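Multicopper oxidase (Arthrobacter sp. FB24, PDB 3GDC) probably oxidises phenolic or similar substrates at a copper centre and passes the electrons to dioxygen, as a laccase-type two-domain multicopper oxidase assembled from three chains. Local coordinates at residues E181-N186 with N211-D216; N219-H224 with L278-F283. All coordinates share one frame; numbering follows the deposited sequence.

Contact 1. Residues E181-N186 with N211-D216. With CA (calcium ion), chain H.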
ATOM      1  N   GLU A 181     -16.922 -11.342   7.390  1.00 19.10           N
ATOM      2  CA  GLU A 181     -16.948 -12.765   7.760  1.00 19.02           C
ATOM      3  C   GLU A 181     -16.500 -13.654   6.603  1.00 18.70           C
ATOM      4  O   GLU A 181     -15.955 -14.754   6.814  1.00 19.03           O
ATOM      5  CB  GLU A 181     -18.350 -13.159   8.234  1.00 19.00           C
ATOM      6  CG  GLU A 181     -18.686 -12.702   9.660  1.00 20.20           C
ATOM      7  CD  GLU A 181     -18.729 -11.195   9.826  1.00 22.08           C
ATOM      8  OE1 GLU A 181     -19.572 -10.546   9.170  1.00 22.36           O
ATOM      9  OE2 GLU A 181     -17.937 -10.645  10.632  1.00 22.75           O
ATOM     10  N   PHE A 182     -16.726 -13.176   5.374  1.00 17.79           N
ATOM     11  CA  PHE A 182     -16.263 -13.874   4.174  1.00 17.29           C
ATOM     12  C   PHE A 182     -15.666 -12.914   3.147  1.00 16.67           C
ATOM     13  O   PHE A 182     -15.894 -11.699   3.198  1.00 15.97           O
ATOM     14  CB  PHE A 182     -17.399 -14.665   3.517  1.00 18.75           C
ATOM     15  CG  PHE A 182     -18.013 -15.699   4.424  1.00 19.48           C
ATOM     16  CD1 PHE A 182     -17.414 -16.947   4.575  1.00 22.08           C
ATOM     17  CD2 PHE A 182     -19.158 -15.407   5.149  1.00 21.28           C
ATOM     18  CE1 PHE A 182     -17.969 -17.904   5.438  1.00 24.22           C
ATOM     19  CE2 PHE A 182     -19.719 -16.359   6.014  1.00 23.24           C
ATOM     20  CZ  PHE A 182     -19.118 -17.605   6.149  1.00 22.56           C
ATOM     21  N   TYR A 183     -14.904 -13.483   2.222  1.00 15.85           N
ATOM     22  CA  TYR A 183     -14.224 -12.721   1.160  1.00 15.22           C
ATOM     23  C   TYR A 183     -14.382 -13.467  -0.142  1.00 14.99           C
ATOM     24  O   TYR A 183     -14.551 -14.686  -0.151  1.00 14.80           O
ATOM     25  CB  TYR A 183     -12.738 -12.547   1.488  1.00 15.28           C
ATOM     26  CG  TYR A 183     -12.492 -11.798   2.781  1.00 15.36           C
ATOM     27  CD1 TYR A 183     -12.249 -10.431   2.777  1.00 16.20           C
ATOM     28  CD2 TYR A 183     -12.527 -12.460   4.021  1.00 15.03           C
ATOM     29  CE1 TYR A 183     -12.025  -9.728   3.966  1.00 16.29           C
ATOM     30  CE2 TYR A 183     -12.316 -11.771   5.213  1.00 17.20           C
ATOM     31  CZ  TYR A 183     -12.066 -10.402   5.179  1.00 16.28           C
ATOM     32  OH  TYR A 183     -11.839  -9.718   6.350  1.00 17.34           O
ATOM     33  N   SER A 184     -14.365 -12.754  -1.264  1.00 14.62           N
ATOM     34  CA  SER A 184     -14.495 -13.446  -2.536  1.00 14.76           C
ATOM     35  C   SER A 184     -13.789 -12.700  -3.653  1.00 14.93           C
ATOM     36  O   SER A 184     -13.416 -11.541  -3.493  1.00 14.01           O
ATOM     37  CB  SER A 184     -15.976 -13.682  -2.891  1.00 15.32           C
ATOM     38  OG  SER A 184     -16.534 -12.622  -3.662  1.00 14.99           O
ATOM     39  N   VAL A 185     -13.572 -13.412  -4.756  1.00 15.15           N
ATOM     40  CA  VAL A 185     -13.381 -12.768  -6.045  1.00 15.69           C
ATOM     41  C   VAL A 185     -14.589 -13.100  -6.918  1.00 15.25           C
ATOM     42  O   VAL A 185     -14.946 -14.269  -7.106  1.00 15.12           O
ATOM     43  CB  VAL A 185     -12.026 -13.117  -6.718  1.00 16.46           C
ATOM     44  CG1 VAL A 185     -11.703 -14.616  -6.641  1.00 17.99           C
ATOM     45  CG2 VAL A 185     -12.016 -12.646  -8.178  1.00 17.89           C
ATOM     46  N   ASN A 186     -15.245 -12.058  -7.422  1.00 14.85           N
ATOM     47  CA  ASN A 186     -16.429 -12.229  -8.273  1.00 14.33           C
ATOM     48  C   ASN A 186     -17.689 -12.831  -7.651  1.00 14.84           C
ATOM     49  O   ASN A 186     -18.556 -13.331  -8.356  1.00 14.70           O
ATOM     50  CB  ASN A 186     -16.044 -12.910  -9.603  1.00 14.80           C
ATOM     51  CG  ASN A 186     -15.253 -11.991 -10.496  1.00 14.81           C
ATOM     52  OD1 ASN A 186     -15.107 -10.802 -10.191  1.00 15.20           O
ATOM     53  ND2 ASN A 186     -14.739 -12.519 -11.606  1.00 16.92           N
ATOM     54  N   ASN A 211     -10.474  -3.652  -6.492  1.00 13.05           N
ATOM     55  CA  ASN A 211     -10.737  -3.854  -5.081  1.00 13.46           C
ATOM     56  C   ASN A 211     -11.895  -3.001  -4.576  1.00 13.62           C
ATOM     57  O   ASN A 211     -11.792  -1.765  -4.570  1.00 13.56           O
ATOM     58  CB  ASN A 211      -9.487  -3.575  -4.234  1.00 13.86           C
ATOM     59  CG  ASN A 211      -9.707  -3.942  -2.779  1.00 14.99           C
ATOM     60  OD1 ASN A 211     -10.419  -4.915  -2.492  1.00 15.05           O
ATOM     61  ND2 ASN A 211      -9.130  -3.169  -1.857  1.00 15.33           N
ATOM     62  N   VAL A 212     -12.976  -3.653  -4.131  1.00 13.10           N
ATOM     63  CA  VAL A 212     -14.078  -2.934  -3.469  1.00 14.07           C
ATOM     64  C   VAL A 212     -14.225  -3.274  -1.975  1.00 14.24           C
ATOM     65  O   VAL A 212     -15.175  -2.854  -1.326  1.00 14.59           O
ATOM     66  CB  VAL A 212     -15.424  -3.121  -4.187  1.00 13.71           C
ATOM     67  CG1 VAL A 212     -15.316  -2.698  -5.636  1.00 15.05           C
ATOM     68  CG2 VAL A 212     -15.896  -4.581  -4.083  1.00 14.57           C
ATOM     69  N   LEU A 213     -13.274  -4.037  -1.439  1.00 15.29           N
ATOM     70  CA  LEU A 213     -13.377  -4.508  -0.067  1.00 15.16           C
ATOM     71  C   LEU A 213     -13.597  -3.374   0.940  1.00 15.57           C
ATOM     72  O   LEU A 213     -12.816  -2.432   1.020  1.00 14.96           O
ATOM     73  CB  LEU A 213     -12.140  -5.340   0.303  1.00 15.05           C
ATOM     74  CG  LEU A 213     -12.045  -5.852   1.738  1.00 16.21           C
ATOM     75  CD1 LEU A 213     -13.189  -6.822   2.041  1.00 16.06           C
ATOM     76  CD2 LEU A 213     -10.691  -6.536   1.882  1.00 15.49           C
ATOM     77  N   GLU A 214     -14.685  -3.474   1.688  1.00 16.81           N
ATOM     78  CA  GLU A 214     -14.998  -2.504   2.720  1.00 18.26           C
ATOM     79  C   GLU A 214     -14.440  -2.991   4.066  1.00 19.30           C
ATOM     80  O   GLU A 214     -14.151  -4.192   4.234  1.00 19.39           O
ATOM     81  CB  GLU A 214     -16.521  -2.288   2.786  1.00 19.11           C
ATOM     82  CG  GLU A 214     -16.985  -1.197   3.756  1.00 20.95           C
ATOM     83  CD  GLU A 214     -16.285   0.129   3.497  1.00 23.38           C
ATOM     84  OE1 GLU A 214     -16.738   0.851   2.582  1.00 24.38           O
ATOM     85  OE2 GLU A 214     -15.269   0.422   4.181  1.00 24.86           O
ATOM     86  N   TYR A 215     -14.256  -2.043   4.992  1.00 19.50           N
ATOM     87  CA  TYR A 215     -13.851  -2.299   6.393  1.00 20.24           C
ATOM     88  C   TYR A 215     -12.345  -2.558   6.557  1.00 20.29           C
ATOM     89  O   TYR A 215     -11.665  -1.840   7.302  1.00 20.99           O
ATOM     90  CB  TYR A 215     -14.722  -3.394   7.050  1.00 20.46           C
ATOM     91  CG  TYR A 215     -16.217  -3.123   6.959  1.00 20.93           C
ATOM     92  CD1 TYR A 215     -16.800  -2.071   7.663  1.00 21.36           C
ATOM     93  CD2 TYR A 215     -17.045  -3.924   6.168  1.00 21.09           C
ATOM     94  CE1 TYR A 215     -18.163  -1.813   7.569  1.00 22.24           C
ATOM     95  CE2 TYR A 215     -18.415  -3.670   6.067  1.00 22.51           C
ATOM     96  CZ  TYR A 215     -18.964  -2.619   6.775  1.00 21.24           C
ATOM     97  OH  TYR A 215     -20.317  -2.363   6.686  1.00 24.62           O
ATOM     98  N   ASP A 216     -11.826  -3.567   5.863  1.00 19.80           N
ATOM     99  CA  ASP A 216     -10.387  -3.845   5.855  1.00 20.25           C
ATOM    100  C   ASP A 216      -9.664  -2.834   4.958  1.00 19.94           C
ATOM    101  O   ASP A 216     -10.095  -2.597   3.831  1.00 19.98           O
ATOM    102  CB  ASP A 216     -10.126  -5.267   5.362  1.00 20.87           C
ATOM    103  CG  ASP A 216     -10.696  -6.327   6.293  1.00 21.46           C
ATOM    104  OD1 ASP A 216     -10.157  -6.486   7.415  1.00 24.10           O
ATOM    105  OD2 ASP A 216     -11.664  -7.010   5.897  1.00 21.75           O
TER
HETATM  106 CA    CA H 401     -19.328  -8.538  10.719  1.00 24.63          CA
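A single hydroxyl carries the polar link between Tyr183 and Asp216: in a contact where only three side chains meet, the phenol OH donates a hydrogen bond to the carboxylate. Tyr183 OH lies 2.8 Å from Asp216 OD2, which it meets on the syn side but 33° out of the carboxylate plane. Seen from the ring, OD2 sits at the edge, near the ring plane, and it also comes within 3.4 Å of Tyr183 CE1; ring and carboxylate are turned 40° against each other. Asp216 thus takes the bond as an acceptor, which would probably favour its ionised form.

Tyr183 gets there by length rather than by aim. Its CG stands anti to the carbonyl carbon (chi1 -60°), and although CB does not point at the 211-216 loop, the ring carries the hydroxyl across. Leu213 fills in beside it, with methyl CD1 3.7 Å from Tyr183 CE1 in an oblique approach and CD2 a little farther off. The loop holds its own shape: Asn211 OD1 accepts from the backbone N of Leu213, an Asx turn, and Glu214 OE2 takes the backbone N of Tyr215 at 2.8 Å.

Two residues before the tyrosine, Glu181 grips the calcium ion through OE1 and OE2, each 2.5 Å from the ion; Asn173, Asp175, Gly176 and Asp179 also bind it. Glu181 and Phe182 together face Tyr172, a classic beta bulge, so the calcium ligand is itself part of it. Strand 182-185 is the outermost strand of its sheet, paired with 163-172, while the 211-216 loop joins strand 205-211 of that sheet to strand 218-223 of the other; helix 273-276 packs against Tyr183, Leu213 and Asp216.

Contact 2. Residues N219-H224 with L278-F283. With CU (copper (II) ion), chain G.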
ATOM      1  N   ASN A 219      -6.263  -4.860   0.375  1.00 16.13           N
ATOM      2  CA  ASN A 219      -6.410  -6.202  -0.168  1.00 15.65           C
ATOM      3  C   ASN A 219      -5.157  -6.511  -0.970  1.00 15.35           C
ATOM      4  O   ASN A 219      -4.378  -5.609  -1.281  1.00 14.85           O
ATOM      5  CB  ASN A 219      -7.673  -6.313  -1.033  1.00 15.12           C
ATOM      6  CG  ASN A 219      -8.281  -7.713  -1.016  1.00 16.51           C
ATOM      7  OD1 ASN A 219      -7.589  -8.713  -0.759  1.00 15.76           O
ATOM      8  ND2 ASN A 219      -9.587  -7.790  -1.287  1.00 15.13           N
ATOM      9  N   SER A 220      -4.924  -7.786  -1.269  1.00 15.10           N
ATOM     10  CA  SER A 220      -3.806  -8.140  -2.126  1.00 14.98           C
ATOM     11  C   SER A 220      -4.165  -9.297  -3.047  1.00 15.02           C
ATOM     12  O   SER A 220      -5.265  -9.865  -2.962  1.00 14.29           O
ATOM     13  CB  SER A 220      -2.542  -8.436  -1.306  1.00 15.70           C
ATOM     14  OG  SER A 220      -2.717  -9.573  -0.484  1.00 16.75           O
ATOM     15  N   PHE A 221      -3.235  -9.611  -3.941  1.00 14.89           N
ATOM     16  CA  PHE A 221      -3.426 -10.609  -4.992  1.00 15.43           C
ATOM     17  C   PHE A 221      -2.094 -11.257  -5.264  1.00 15.31           C
ATOM     18  O   PHE A 221      -1.121 -10.564  -5.577  1.00 15.02           O
ATOM     19  CB  PHE A 221      -3.929  -9.932  -6.280  1.00 15.22           C
ATOM     20  CG  PHE A 221      -4.115 -10.872  -7.444  1.00 16.28           C
ATOM     21  CD1 PHE A 221      -5.387 -11.315  -7.802  1.00 16.94           C
ATOM     22  CD2 PHE A 221      -3.020 -11.289  -8.207  1.00 16.69           C
ATOM     23  CE1 PHE A 221      -5.566 -12.182  -8.894  1.00 16.26           C
ATOM     24  CE2 PHE A 221      -3.191 -12.163  -9.288  1.00 18.99           C
ATOM     25  CZ  PHE A 221      -4.461 -12.603  -9.632  1.00 17.67           C
ATOM     26  N   HIS A 222      -2.053 -12.584  -5.189  1.00 15.25           N
ATOM     27  CA  HIS A 222      -0.833 -13.328  -5.486  1.00 15.74           C
ATOM     28  C   HIS A 222      -1.167 -14.532  -6.340  1.00 15.60           C
ATOM     29  O   HIS A 222      -2.172 -15.185  -6.103  1.00 15.01           O
ATOM     30  CB  HIS A 222      -0.154 -13.795  -4.184  1.00 16.29           C
ATOM     31  CG  HIS A 222       0.983 -14.747  -4.405  1.00 17.62           C
ATOM     32  ND1 HIS A 222       2.101 -14.414  -5.140  1.00 20.22           N
ATOM     33  CD2 HIS A 222       1.172 -16.024  -3.998  1.00 19.53           C
ATOM     34  CE1 HIS A 222       2.929 -15.442  -5.178  1.00 21.02           C
ATOM     35  NE2 HIS A 222       2.391 -16.431  -4.490  1.00 20.64           N
ATOM     36  N   ILE A 223      -0.317 -14.821  -7.325  1.00 16.42           N
ATOM     37  CA  ILE A 223      -0.460 -16.011  -8.159  1.00 17.43           C
ATOM     38  C   ILE A 223       0.761 -16.931  -7.979  1.00 17.13           C
ATOM     39  O   ILE A 223       1.903 -16.480  -8.082  1.00 17.44           O
ATOM     40  CB  ILE A 223      -0.656 -15.632  -9.654  1.00 18.06           C
ATOM     41  CG1 ILE A 223      -0.675 -16.866 -10.548  1.00 19.91           C
ATOM     42  CG2 ILE A 223       0.429 -14.650 -10.128  1.00 19.96           C
ATOM     43  CD1 ILE A 223      -1.926 -17.644 -10.464  1.00 22.29           C
ATOM     44  N   HIS A 224       0.508 -18.209  -7.710  1.00 17.42           N
ATOM     45  CA  HIS A 224       1.581 -19.202  -7.569  1.00 17.27           C
ATOM     46  C   HIS A 224       2.281 -19.483  -8.883  1.00 17.20           C
ATOM     47  O   HIS A 224       1.629 -19.636  -9.923  1.00 16.53           O
ATOM     48  CB  HIS A 224       1.012 -20.529  -7.068  1.00 17.98           C
ATOM     49  CG  HIS A 224       0.668 -20.541  -5.613  1.00 18.09           C
ATOM     50  ND1 HIS A 224       0.724 -21.693  -4.855  1.00 18.82           N
ATOM     51  CD2 HIS A 224       0.267 -19.556  -4.773  1.00 17.98           C
ATOM     52  CE1 HIS A 224       0.363 -21.420  -3.616  1.00 19.35           C
ATOM     53  NE2 HIS A 224       0.081 -20.131  -3.538  1.00 19.12           N
ATOM     54  N   LEU A 278     -10.878 -17.364   4.314  1.00 18.43           N
ATOM     55  CA  LEU A 278     -12.295 -17.044   4.411  1.00 18.08           C
ATOM     56  C   LEU A 278     -12.949 -16.767   3.038  1.00 17.02           C
ATOM     57  O   LEU A 278     -14.021 -16.182   2.963  1.00 17.70           O
ATOM     58  CB  LEU A 278     -12.530 -15.906   5.402  1.00 18.10           C
ATOM     59  CG  LEU A 278     -12.236 -16.237   6.876  1.00 19.84           C
ATOM     60  CD1 LEU A 278     -12.324 -14.993   7.748  1.00 20.97           C
ATOM     61  CD2 LEU A 278     -13.168 -17.332   7.360  1.00 20.27           C
ATOM     62  N   GLY A 279     -12.292 -17.214   1.967  1.00 16.90           N
ATOM     63  CA  GLY A 279     -12.938 -17.333   0.668  1.00 15.92           C
ATOM     64  C   GLY A 279     -12.216 -16.753  -0.526  1.00 15.56           C
ATOM     65  O   GLY A 279     -12.545 -17.085  -1.664  1.00 15.04           O
ATOM     66  N   TRP A 280     -11.236 -15.889  -0.283  1.00 15.45           N
ATOM     67  CA  TRP A 280     -10.492 -15.256  -1.374  1.00 16.32           C
ATOM     68  C   TRP A 280      -9.294 -16.148  -1.760  1.00 16.90           C
ATOM     69  O   TRP A 280      -8.130 -15.831  -1.521  1.00 16.84           O
ATOM     70  CB  TRP A 280     -10.172 -13.787  -1.007  1.00 16.17           C
ATOM     71  CG  TRP A 280      -9.328 -12.931  -1.956  1.00 16.29           C
ATOM     72  CD1 TRP A 280      -8.869 -11.665  -1.680  1.00 15.57           C
ATOM     73  CD2 TRP A 280      -8.820 -13.258  -3.264  1.00 15.51           C
ATOM     74  NE1 TRP A 280      -8.115 -11.193  -2.718  1.00 17.21           N
ATOM     75  CE2 TRP A 280      -8.064 -12.143  -3.705  1.00 16.10           C
ATOM     76  CE3 TRP A 280      -8.926 -14.377  -4.108  1.00 15.91           C
ATOM     77  CZ2 TRP A 280      -7.420 -12.113  -4.943  1.00 16.97           C
ATOM     78  CZ3 TRP A 280      -8.285 -14.349  -5.341  1.00 16.26           C
ATOM     79  CH2 TRP A 280      -7.535 -13.223  -5.745  1.00 17.37           C
ATOM     80  N   MET A 281      -9.625 -17.301  -2.344  1.00 17.97           N
ATOM     81  CA  MET A 281      -8.641 -18.206  -2.926  1.00 19.62           C
ATOM     82  C   MET A 281      -9.263 -19.031  -4.052  1.00 18.00           C
ATOM     83  O   MET A 281     -10.449 -19.346  -4.021  1.00 18.05           O
ATOM     84  CB  MET A 281      -8.001 -19.114  -1.857  1.00 19.46           C
ATOM     85  CG  MET A 281      -8.929 -20.081  -1.174  1.00 21.83           C
ATOM     86  SD  MET A 281      -8.090 -21.213  -0.006  1.00 26.67           S
ATOM     87  CE  MET A 281      -6.652 -21.679  -0.912  1.00 24.24           C
ATOM     88  N   GLY A 282      -8.449 -19.347  -5.050  1.00 18.11           N
ATOM     89  CA  GLY A 282      -8.869 -20.194  -6.161  1.00 17.83           C
ATOM     90  C   GLY A 282      -7.668 -20.770  -6.890  1.00 17.66           C
ATOM     91  O   GLY A 282      -6.532 -20.657  -6.418  1.00 17.21           O
ATOM     92  N   PHE A 283      -7.934 -21.397  -8.035  1.00 17.56           N
ATOM     93  CA  PHE A 283      -6.890 -21.917  -8.909  1.00 18.19           C
ATOM     94  C   PHE A 283      -7.076 -21.424 -10.330  1.00 17.76           C
ATOM     95  O   PHE A 283      -8.215 -21.254 -10.789  1.00 17.30           O
ATOM     96  CB  PHE A 283      -6.960 -23.442  -8.994  1.00 18.37           C
ATOM     97  CG  PHE A 283      -6.632 -24.143  -7.719  1.00 19.97           C
ATOM     98  CD1 PHE A 283      -5.309 -24.258  -7.294  1.00 21.34           C
ATOM     99  CD2 PHE A 283      -7.643 -24.721  -6.958  1.00 21.80           C
ATOM    100  CE1 PHE A 283      -4.998 -24.929  -6.105  1.00 23.03           C
ATOM    101  CE2 PHE A 283      -7.342 -25.395  -5.775  1.00 23.39           C
ATOM    102  CZ  PHE A 283      -6.022 -25.493  -5.349  1.00 21.59           C
TER
HETATM  103 CU    CU G 304      -0.480 -19.427  -1.814  0.50 28.54          CU
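Trp280 reaches strand 218-223 with the NE1-to-CH2 side of its indole, and NE1 is shared between two acceptors, Asn219 OD1 and Ser220 O. Both bonds are weak: each oxygen is 3.2 Å from Trp280 NE1, and both bonds are strongly bent, so the N-H points squarely at neither. With CG anti to the backbone N (chi1 177°), the indole extends from the strand end and brings its pyrrole edge to the asparagine. Asn219 OD1 lies near the indole plane at that edge, while the amide is turned 79° against it. The same Asn219 OD1 also accepts from Ser220 N at 2.9 Å, and Asn219 ND2 is taken up by Asn211 OD1.

At the other end of the indole, Trp280 CH2 comes to 3.5 Å from Phe221 CD1. The chi1 of Phe221, which sets CG anti to the backbone N, brings the CD1 side of its ring to that carbon, and the ring meets the six-membered ring obliquely, with planes 49° apart. Trp280 is the centre of an inverse gamma turn just before strand 281-287. In this cupredoxin-type beta sandwich the two strands belong to one sheet but are not neighbours, since 264-269 runs between them; the indole crosses past the end of 264-269, against Ala270, with Met169 of strand 163-172 also touching it. An alanine in place of Asn219 would probably leave Trp280 NE1 with only the weak bond to Ser220 O and take from Asn211 OD1 its side-chain partner, though not Leu213 N.

Farther along, His224 NE2 binds copper at 1.9 Å, together with His269 and His134 of the third subunit. Its ND1 is held by Asp101 of that subunit, a second-shell bond that fixes the imidazole's rotation, and His222 binds another copper through NE2.

How the contacts relate
Contact 1 comes first along the chain and contact 2 follows; their centres lie about 11 Å apart, in the same cupredoxin-like domain. Contact 1 sits at the edge strand 182-185 of one sheet; contact 2 spans strands 218-223 and 281-287 of the other, so together they join the two sheets of one sandwich. They touch directly: Tyr183 N is 2.9 Å from Leu278 O and Asn211 OD1 3.2 Å from Asn219 ND2, both probable hydrogen bonds, and Val185 CG1 packs 3.7 Å from Trp280 CZ3. This buried packing connects the calcium-bound end of the domain with strand 218-223, which carries His222 and leads into His224, copper ligands at a subunit interface.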